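PDB 3TQE: malonyl-CoA-[acyl-carrier-protein] transacylase from Coxiella burnetii, which probably transfers the malonyl group from coenzyme A to holo-acyl carrier protein, supplying the malonyl-ACP used in fatty acid synthesis. Local coordinates for residues A[6-11]-A[275-280]; A[138-143]-A[168-173]; A[158-163]-A[178-183]. One frame throughout, in Å; residues are numbered along the deposited sequence. Where two conformers were deposited one is given.

Contact 1: A[6-11]-A[275-280]; sequences QSFAFV and VFMECG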
loop_
_atom_site.group_PDB
_atom_site.type_symbol
_atom_site.label_atom_id
_atom_site.label_comp_id
_atom_site.label_asym_id
_atom_site.label_seq_id
_atom_site.Cartn_x
_atom_site.Cartn_y
_atom_site.Cartn_z
ATOM N N GLN A 6 24.787 2.935 1.584
ATOM C CA GLN A 6 23.872 2.461 2.575
ATOM C C GLN A 6 22.870 1.543 1.877
ATOM O O GLN A 6 22.397 1.835 0.778
ATOM C CB GLN A 6 23.130 3.652 3.190
ATOM C CG GLN A 6 22.289 3.310 4.401
ATOM C CD GLN A 6 23.018 3.353 5.726
ATOM O OE1 GLN A 6 24.147 3.836 5.818
ATOM N NE2 GLN A 6 22.352 2.850 6.789
ATOM N N SER A 7 22.535 0.443 2.527
ATOM C CA SER A 7 21.467 -0.411 2.056
ATOM C C SER A 7 20.147 0.295 2.308
ATOM O O SER A 7 20.016 1.041 3.271
ATOM C CB SER A 7 21.540 -1.759 2.760
ATOM O OG SER A 7 22.854 -2.303 2.616
ATOM N N PHE A 8 19.187 0.057 1.421
ATOM C CA PHE A 8 17.913 0.740 1.548
ATOM C C PHE A 8 16.807 -0.066 0.951
ATOM O O PHE A 8 17.032 -0.938 0.111
ATOM C CB PHE A 8 17.970 2.145 0.921
ATOM C CG PHE A 8 18.148 2.154 -0.577
ATOM C CD1 PHE A 8 17.090 2.439 -1.410
ATOM C CD2 PHE A 8 19.371 1.852 -1.164
ATOM C CE1 PHE A 8 17.243 2.453 -2.805
ATOM C CE2 PHE A 8 19.537 1.871 -2.556
ATOM C CZ PHE A 8 18.468 2.157 -3.378
ATOM N N ALA A 9 15.609 0.277 1.402
ATOM C CA ALA A 9 14.402 -0.341 0.938
ATOM C C ALA A 9 13.511 0.726 0.342
ATOM O O ALA A 9 13.541 1.868 0.785
ATOM C CB ALA A 9 13.695 -0.977 2.118
ATOM N N PHE A 10 12.761 0.352 -0.681
ATOM C CA PHE A 10 11.667 1.169 -1.143
ATOM C C PHE A 10 10.373 0.643 -0.578
ATOM O O PHE A 10 10.102 -0.553 -0.606
ATOM C CB PHE A 10 11.556 1.126 -2.670
ATOM C CG PHE A 10 12.292 2.200 -3.363
ATOM C CD1 PHE A 10 13.460 2.727 -2.864
ATOM C CD2 PHE A 10 11.785 2.708 -4.500
ATOM C CE1 PHE A 10 14.095 3.744 -3.520
ATOM C CE2 PHE A 10 12.452 3.730 -5.166
ATOM C CZ PHE A 10 13.600 4.220 -4.671
ATOM N N VAL A 11 9.576 1.552 -0.056
ATOM C CA VAL A 11 8.257 1.247 0.427
ATOM C C VAL A 11 7.228 2.036 -0.340
ATOM O O VAL A 11 7.376 3.232 -0.562
ATOM C CB VAL A 11 8.108 1.424 1.960
ATOM C CG1 VAL A 11 9.013 0.409 2.663
ATOM C CG2 VAL A 11 8.399 2.854 2.452
ATOM N N VAL A 275 17.268 2.409 6.181
ATOM C CA VAL A 275 16.958 3.566 5.361
ATOM C C VAL A 275 15.876 3.132 4.396
ATOM O O VAL A 275 15.994 2.118 3.727
ATOM C CB VAL A 275 18.159 4.045 4.562
ATOM C CG1 VAL A 275 17.778 5.155 3.634
ATOM C CG2 VAL A 275 19.245 4.487 5.524
ATOM N N PHE A 276 14.784 3.864 4.428
ATOM C CA PHE A 276 13.601 3.559 3.634
ATOM C C PHE A 276 13.302 4.770 2.767
ATOM O O PHE A 276 13.387 5.906 3.224
ATOM C CB PHE A 276 12.404 3.327 4.560
ATOM C CG PHE A 276 12.569 2.136 5.463
ATOM C CD1 PHE A 276 12.047 0.903 5.120
ATOM C CD2 PHE A 276 13.293 2.239 6.634
ATOM C CE1 PHE A 276 12.216 -0.185 5.942
ATOM C CE2 PHE A 276 13.467 1.120 7.458
ATOM C CZ PHE A 276 12.945 -0.071 7.101
HETATM N N MSE A 277 12.913 4.527 1.528
HETATM C CA MSE A 277 12.471 5.592 0.638
HETATM C C MSE A 277 11.019 5.337 0.375
HETATM O O MSE A 277 10.649 4.215 0.017
HETATM C CB MSE A 277 13.194 5.548 -0.698
HETATM C CG MSE A 277 14.450 6.289 -0.726
HETATM SE SE MSE A 277 15.694 5.383 0.358
HETATM C CE MSE A 277 17.240 6.467 -0.101
ATOM N N GLU A 278 10.203 6.358 0.570
ATOM C CA GLU A 278 8.784 6.240 0.349
ATOM C C GLU A 278 8.506 6.593 -1.101
ATOM O O GLU A 278 8.650 7.743 -1.534
ATOM C CB GLU A 278 8.005 7.111 1.328
ATOM C CG GLU A 278 6.494 6.975 1.209
ATOM C CD GLU A 278 5.708 7.222 2.499
ATOM O OE1 GLU A 278 6.248 7.785 3.485
ATOM O OE2 GLU A 278 4.518 6.816 2.521
ATOM N N CYS A 279 8.217 5.569 -1.879
ATOM C CA CYS A 279 8.095 5.703 -3.314
ATOM C C CYS A 279 6.645 5.899 -3.681
ATOM O O CYS A 279 5.981 5.021 -4.189
ATOM C CB CYS A 279 8.704 4.502 -4.005
ATOM S SG CYS A 279 8.987 4.748 -5.753
ATOM N N GLY A 280 6.162 7.088 -3.404
ATOM C CA GLY A 280 4.775 7.448 -3.657
ATOM C C GLY A 280 4.484 8.784 -3.037
ATOM O O GLY A 280 5.350 9.417 -2.416
#
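The ring of F276 is met at its edge, near its own plane, by CG1 of V11, 3.9 Å from CD1. CB of A9 comes up to that same CD1 obliquely. The two phenylalanines of 6-11 are approached by the other strand at a slant rather than squarely. SE of selenomethionine M277 lies 3.7 Å from CD1 of F8, a Met-aromatic contact that is neither face-on nor edge-on, while F10 of the same segment brings its CD1 into the plane of the F8 ring at the edge. Two groups come obliquely to the same side of the F10 ring: CB of M277, 3.5 Å from CE1, and CB of C279, near CD2. With its SG anti to the backbone N (chi1 -165°), C279 also lays its sulfur beside CD2 and CE2, a Cys sulfur-aromatic contact.

The backbones between these side chains belong to parallel strands 9-12 and 275-278, the central pair of the four-stranded parallel sheet in the larger subdomain of FabD enzymes. A9, V11, F276 and E278 face one side, where helix 261-270 packs on A9 and F276; F10 and M277 face the other, under W81 of helix 63-83. Four backbone bonds join the strands. A9 N donates to V275 O and M277 N returns a bond to A9 O (2.8 Å). Next, V11 N reaches M277 O at 174°, almost straight, and C279 N closes the series on V11 O (2.8 Å).

Ahead of the paired residues, Q6 folds its bent chain against V275, placing CG 3.5 Å from CG2. At the far end E278 turns its buried carboxylate to the start of helix 284-292, where OE2 accepts from L285 N and OE1 from A286 N.

Contact 2: A[138-143]-A[168-173]; sequences AIIGLN and TDQTVI
I139 holds CG1 opposite its carbonyl carbon (chi1 -61°) and runs on extended; in I173 a chi1 of 65° puts CG1 between the backbone N and the carbonyl carbon and leaves CG2 opposite the carbonyl carbon, where it meets I139 CD1 at 4.0 Å. Both residues sit on antiparallel neighbours, strands 134-140 and 170-174, in the ferredoxin-like smaller subdomain of this acyltransferase family. Helices 144-155 and 177-189 cover the face bearing I139 and T171, I147 touching both. The other face carries A138, I140, Q170 and V172; the side chain of V172 lies about 8 Å from that of H205, a predicted active-site residue.

I139 and T171 form the hydrogen-bonded pair. I139 N gives to T171 O (2.8 Å), and T171 N gives back to I139 O (3.0 Å). A138 with V172 and I140 with Q170 are the non-hydrogen-bonded pairs on either side. Past I140 the chain turns at G141, whose phi is positive at 110°. I140 CA makes a CA-H...O contact with D169 O at 3.2 Å, and G141 N bonds that same D169 O at 2.8 Å, in the carbonyl plane.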
loop_
_atom_site.group_PDB
_atom_site.type_symbol
_atom_site.label_atom_id
_atom_site.label_comp_id
_atom_site.label_asym_id
_atom_site.label_seq_id
_atom_site.Cartn_x
_atom_site.Cartn_y
_atom_site.Cartn_z
ATOM N N ALA A 138 -9.508 2.405 13.109
ATOM C CA ALA A 138 -8.160 2.505 13.607
ATOM C C ALA A 138 -8.155 2.477 15.102
ATOM O O ALA A 138 -8.942 3.183 15.734
ATOM C CB ALA A 138 -7.559 3.798 13.135
ATOM N N ILE A 139 -7.259 1.676 15.660
ATOM C CA ILE A 139 -7.084 1.570 17.092
ATOM C C ILE A 139 -5.641 1.905 17.387
ATOM O O ILE A 139 -4.733 1.290 16.826
ATOM C CB ILE A 139 -7.395 0.185 17.606
ATOM C CG1 ILE A 139 -8.852 -0.171 17.300
ATOM C CG2 ILE A 139 -7.135 0.109 19.096
ATOM C CD1 ILE A 139 -9.214 -1.579 17.649
ATOM N N ILE A 140 -5.431 2.885 18.256
ATOM C CA ILE A 140 -4.086 3.284 18.634
ATOM C C ILE A 140 -3.950 3.087 20.118
ATOM O O ILE A 140 -4.798 3.550 20.879
ATOM C CB ILE A 140 -3.816 4.732 18.252
ATOM C CG1 ILE A 140 -3.960 4.885 16.735
ATOM C CG2 ILE A 140 -2.445 5.155 18.750
ATOM C CD1 ILE A 140 -3.556 6.221 16.189
ATOM N N GLY A 141 -2.907 2.376 20.525
ATOM C CA GLY A 141 -2.563 2.232 21.936
ATOM C C GLY A 141 -2.777 0.881 22.578
ATOM O O GLY A 141 -2.509 0.722 23.792
ATOM N N LEU A 142 -3.247 -0.098 21.810
ATOM C CA LEU A 142 -3.371 -1.475 22.268
ATOM C C LEU A 142 -2.509 -2.362 21.381
ATOM O O LEU A 142 -2.278 -2.037 20.213
ATOM C CB LEU A 142 -4.818 -1.961 22.177
ATOM C CG LEU A 142 -5.848 -1.250 23.042
ATOM C CD1 LEU A 142 -7.205 -1.853 22.767
ATOM C CD2 LEU A 142 -5.509 -1.354 24.522
ATOM N N ASN A 143 -2.088 -3.496 21.911
ATOM C CA ASN A 143 -1.302 -4.416 21.099
ATOM C C ASN A 143 -2.196 -5.375 20.329
ATOM O O ASN A 143 -3.423 -5.404 20.517
ATOM C CB ASN A 143 -0.233 -5.127 21.929
ATOM C CG ASN A 143 -0.804 -5.969 23.030
ATOM O OD1 ASN A 143 -1.676 -6.808 22.807
ATOM N ND2 ASN A 143 -0.276 -5.791 24.229
ATOM N N THR A 168 3.466 -0.650 15.966
ATOM C CA THR A 168 3.420 -1.556 17.080
ATOM C C THR A 168 2.103 -1.367 17.925
ATOM O O THR A 168 1.440 -2.330 18.352
ATOM C CB THR A 168 4.772 -1.430 17.819
ATOM O OG1 THR A 168 5.653 -0.565 17.051
ATOM C CG2 THR A 168 5.427 -2.817 17.903
ATOM N N ASP A 169 1.674 -0.135 18.048
ATOM C CA ASP A 169 0.438 0.126 18.766
ATOM C C ASP A 169 -0.589 0.778 17.860
ATOM O O ASP A 169 -1.421 1.540 18.329
ATOM C CB ASP A 169 0.719 0.968 20.009
ATOM C CG ASP A 169 1.023 2.436 19.700
ATOM O OD1 ASP A 169 1.460 2.767 18.574
ATOM O OD2 ASP A 169 0.828 3.273 20.617
ATOM N N GLN A 170 -0.551 0.481 16.558
ATOM C CA GLN A 170 -1.509 1.044 15.623
ATOM C C GLN A 170 -2.003 -0.074 14.722
ATOM O O GLN A 170 -1.232 -0.643 13.939
ATOM C CB GLN A 170 -0.865 2.151 14.802
ATOM C CG GLN A 170 -1.770 2.812 13.801
ATOM C CD GLN A 170 -1.093 3.984 13.092
ATOM O OE1 GLN A 170 -0.274 4.698 13.670
ATOM N NE2 GLN A 170 -1.445 4.187 11.834
ATOM N N THR A 171 -3.276 -0.396 14.832
ATOM C CA THR A 171 -3.839 -1.491 14.075
ATOM C C THR A 171 -5.140 -0.992 13.504
ATOM O O THR A 171 -5.890 -0.333 14.199
ATOM C CB THR A 171 -4.100 -2.735 14.986
ATOM O OG1 THR A 171 -2.863 -3.233 15.534
ATOM C CG2 THR A 171 -4.801 -3.872 14.241
ATOM N N VAL A 172 -5.428 -1.349 12.271
ATOM C CA VAL A 172 -6.741 -1.113 11.663
ATOM C C VAL A 172 -7.487 -2.423 11.647
ATOM O O VAL A 172 -6.930 -3.460 11.317
ATOM C CB VAL A 172 -6.616 -0.572 10.237
ATOM C CG1 VAL A 172 -7.972 -0.359 9.615
ATOM C CG2 VAL A 172 -5.801 0.720 10.231
ATOM N N ILE A 173 -8.737 -2.370 12.097
ATOM C CA ILE A 173 -9.638 -3.499 12.033
ATOM C C ILE A 173 -10.650 -3.302 10.918
ATOM O O ILE A 173 -10.880 -2.199 10.457
ATOM C CB ILE A 173 -10.341 -3.743 13.387
ATOM C CG1 ILE A 173 -11.259 -2.579 13.781
ATOM C CG2 ILE A 173 -9.275 -4.027 14.454
ATOM C CD1 ILE A 173 -12.197 -2.881 15.000
HETATM O O HOH W 1 -3.535 -0.327 19.075
HETATM O O HOH W 2 -1.795 -2.702 17.776
#

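Contact 3: A[158-163]-A[178-183]; sequences QVVQPA and EAVDRA
Q158 sets its amide nearly coplanar with the guanidinium of R182, the planes 27° apart, its OE1 meeting the NH1/NH2 edge while the side chains themselves cross at about a right angle. The contact joins the entry to strand 160-167 with helix 177-189, which follows the hairpin to strand 170-174 and packs on the sheet of the ferredoxin-like subdomain. R182 approaches end-on with two nitrogens, both bonding the one oxygen. NH2 meets Q158 OE1 at 2.8 Å, in the carbonyl plane and on a lone pair; NH1 reaches it at 3.0 Å from a direction tilted out of that plane. Both bonds lie close to the guanidinium plane.

The amide's other end turns to E178. NE2 donates to E178 OE1 (3.0 Å) within the amide plane, but meets the carboxylate from above, 53° out of its plane. The amide donates to an anion on one side and accepts from a cation on the other, which favours this amide orientation and probably polarises the group. The arginine is fixed in turn: its chain bends at chi3, NE bonds the backbone O of A154 near the end of helix 144-155, and A179 CA rests 3.5 Å above one face of the guanidinium, toward its rim.

Deeper in, the contact becomes apolar. V160 is directed at the helix and rests CB and CG1 on A179 CB, each 3.8 Å away, while C151 and A155 of helix 144-155 also touch V160. Its second branch, CG2, stands anti to the backbone N and reaches further along the helix, touching V180 CG2 and ending 3.9 Å from CB of A183.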
loop_
_atom_site.group_PDB
_atom_site.type_symbol
_atom_site.label_atom_id
_atom_site.label_comp_id
_atom_site.label_asym_id
_atom_site.label_seq_id
_atom_site.Cartn_x
_atom_site.Cartn_y
_atom_site.Cartn_z
ATOM N N GLN A 158 -20.712 -11.812 13.585
ATOM C CA GLN A 158 -20.295 -11.005 12.459
ATOM C C GLN A 158 -18.791 -11.109 12.304
ATOM O O GLN A 158 -18.113 -11.779 13.071
ATOM C CB GLN A 158 -20.704 -9.547 12.685
ATOM C CG GLN A 158 -22.204 -9.321 12.699
ATOM C CD GLN A 158 -22.514 -7.847 12.684
ATOM O OE1 GLN A 158 -22.256 -7.163 13.672
ATOM N NE2 GLN A 158 -23.020 -7.335 11.552
ATOM N N VAL A 159 -18.279 -10.453 11.271
ATOM C CA VAL A 159 -16.857 -10.411 11.009
ATOM C C VAL A 159 -16.272 -9.117 11.552
ATOM O O VAL A 159 -16.748 -8.030 11.255
ATOM C CB VAL A 159 -16.579 -10.450 9.495
ATOM C CG1 VAL A 159 -15.097 -10.268 9.199
ATOM C CG2 VAL A 159 -17.062 -11.740 8.920
ATOM N N VAL A 160 -15.214 -9.240 12.320
ATOM C CA VAL A 160 -14.395 -8.095 12.685
ATOM C C VAL A 160 -13.048 -8.628 13.101
ATOM O O VAL A 160 -12.952 -9.520 13.920
ATOM C CB VAL A 160 -15.020 -7.214 13.786
ATOM C CG1 VAL A 160 -15.374 -8.037 15.036
ATOM C CG2 VAL A 160 -14.117 -6.023 14.132
ATOM N N GLN A 161 -11.998 -8.118 12.481
ATOM C CA GLN A 161 -10.676 -8.596 12.785
ATOM C C GLN A 161 -9.615 -7.611 12.403
ATOM O O GLN A 161 -9.870 -6.714 11.631
ATOM C CB GLN A 161 -10.402 -9.904 12.083
ATOM C CG GLN A 161 -10.620 -9.939 10.626
ATOM C CD GLN A 161 -10.655 -11.398 10.135
ATOM O OE1 GLN A 161 -11.601 -12.156 10.420
ATOM N NE2 GLN A 161 -9.640 -11.787 9.428
ATOM N N PRO A 162 -8.399 -7.803 12.927
ATOM C CA PRO A 162 -7.276 -7.003 12.478
ATOM C C PRO A 162 -7.076 -7.133 10.967
ATOM O O PRO A 162 -7.167 -8.219 10.417
ATOM C CB PRO A 162 -6.098 -7.577 13.280
ATOM C CG PRO A 162 -6.733 -8.137 14.534
ATOM C CD PRO A 162 -8.018 -8.716 14.020
ATOM N N ALA A 163 -6.849 -5.998 10.344
ATOM C CA ALA A 163 -6.791 -5.850 8.898
ATOM C C ALA A 163 -5.468 -5.253 8.473
ATOM O O ALA A 163 -4.881 -5.695 7.489
ATOM C CB ALA A 163 -7.913 -4.999 8.416
ATOM N N GLU A 178 -21.337 -2.859 12.103
ATOM C CA GLU A 178 -21.812 -2.861 13.488
ATOM C C GLU A 178 -20.753 -3.464 14.391
ATOM O O GLU A 178 -20.544 -3.008 15.522
ATOM C CB GLU A 178 -23.111 -3.655 13.608
ATOM C CG GLU A 178 -24.256 -3.102 12.769
ATOM C CD GLU A 178 -24.341 -3.719 11.346
ATOM O OE1 GLU A 178 -23.395 -4.451 10.941
ATOM O OE2 GLU A 178 -25.372 -3.462 10.660
ATOM N N ALA A 179 -20.081 -4.505 13.901
ATOM C CA ALA A 179 -19.078 -5.214 14.659
ATOM C C ALA A 179 -17.842 -4.367 14.854
ATOM O O ALA A 179 -17.249 -4.356 15.916
ATOM C CB ALA A 179 -18.741 -6.524 13.968
ATOM N N VAL A 180 -17.432 -3.673 13.800
ATOM C CA VAL A 180 -16.346 -2.728 13.919
ATOM C C VAL A 180 -16.662 -1.696 14.998
ATOM O O VAL A 180 -15.824 -1.418 15.836
ATOM C CB VAL A 180 -16.015 -2.082 12.559
ATOM C CG1 VAL A 180 -15.118 -0.868 12.741
ATOM C CG2 VAL A 180 -15.410 -3.146 11.664
ATOM N N ASP A 181 -17.866 -1.145 14.994
ATOM C CA ASP A 181 -18.202 -0.148 15.999
ATOM C C ASP A 181 -18.161 -0.747 17.401
ATOM O O ASP A 181 -17.680 -0.121 18.332
ATOM C CB ASP A 181 -19.557 0.474 15.700
ATOM C CG ASP A 181 -19.522 1.457 14.564
ATOM O OD1 ASP A 181 -18.425 1.914 14.198
ATOM O OD2 ASP A 181 -20.617 1.826 14.047
ATOM N N ARG A 182 -18.664 -1.966 17.558
ATOM C CA ARG A 182 -18.626 -2.630 18.855
ATOM C C ARG A 182 -17.203 -2.847 19.320
ATOM O O ARG A 182 -16.886 -2.624 20.465
ATOM C CB ARG A 182 -19.363 -3.957 18.834
ATOM C CG ARG A 182 -20.857 -3.851 18.709
ATOM C CD ARG A 182 -21.538 -5.177 18.948
ATOM N NE ARG A 182 -21.139 -6.257 18.061
ATOM C CZ ARG A 182 -21.659 -6.521 16.868
ATOM N NH1 ARG A 182 -22.608 -5.775 16.315
ATOM N NH2 ARG A 182 -21.197 -7.555 16.195
ATOM N N ALA A 183 -16.349 -3.268 18.403
ATOM C CA ALA A 183 -14.961 -3.520 18.711
ATOM C C ALA A 183 -14.237 -2.234 19.072
ATOM O O ALA A 183 -13.415 -2.214 20.001
ATOM C CB ALA A 183 -14.282 -4.176 17.531
#

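In the fold
From the N terminus, strand 9-12 enters the larger subdomain at once, and contact 1 pairs it with 275-280 some 264 residues later, closing the long loop that holds the other two contacts. Within that loop the chain runs through strand 134-140, helix 144-155, strands 160-167 and 170-174, then helix 177-189. Contact 2 closes a loop of helix 144-155 and strand 160-167; contact 3 closes across the hairpin, and the two cross, since 158-163 falls inside the loop of contact 2 and 178-183 beyond it. They also touch, A163 N lying 2.7 Å from V172 O in a probable hydrogen bond. Contact 1, in the other sheet, touches neither; its centre is about 24 Å from that of contact 2.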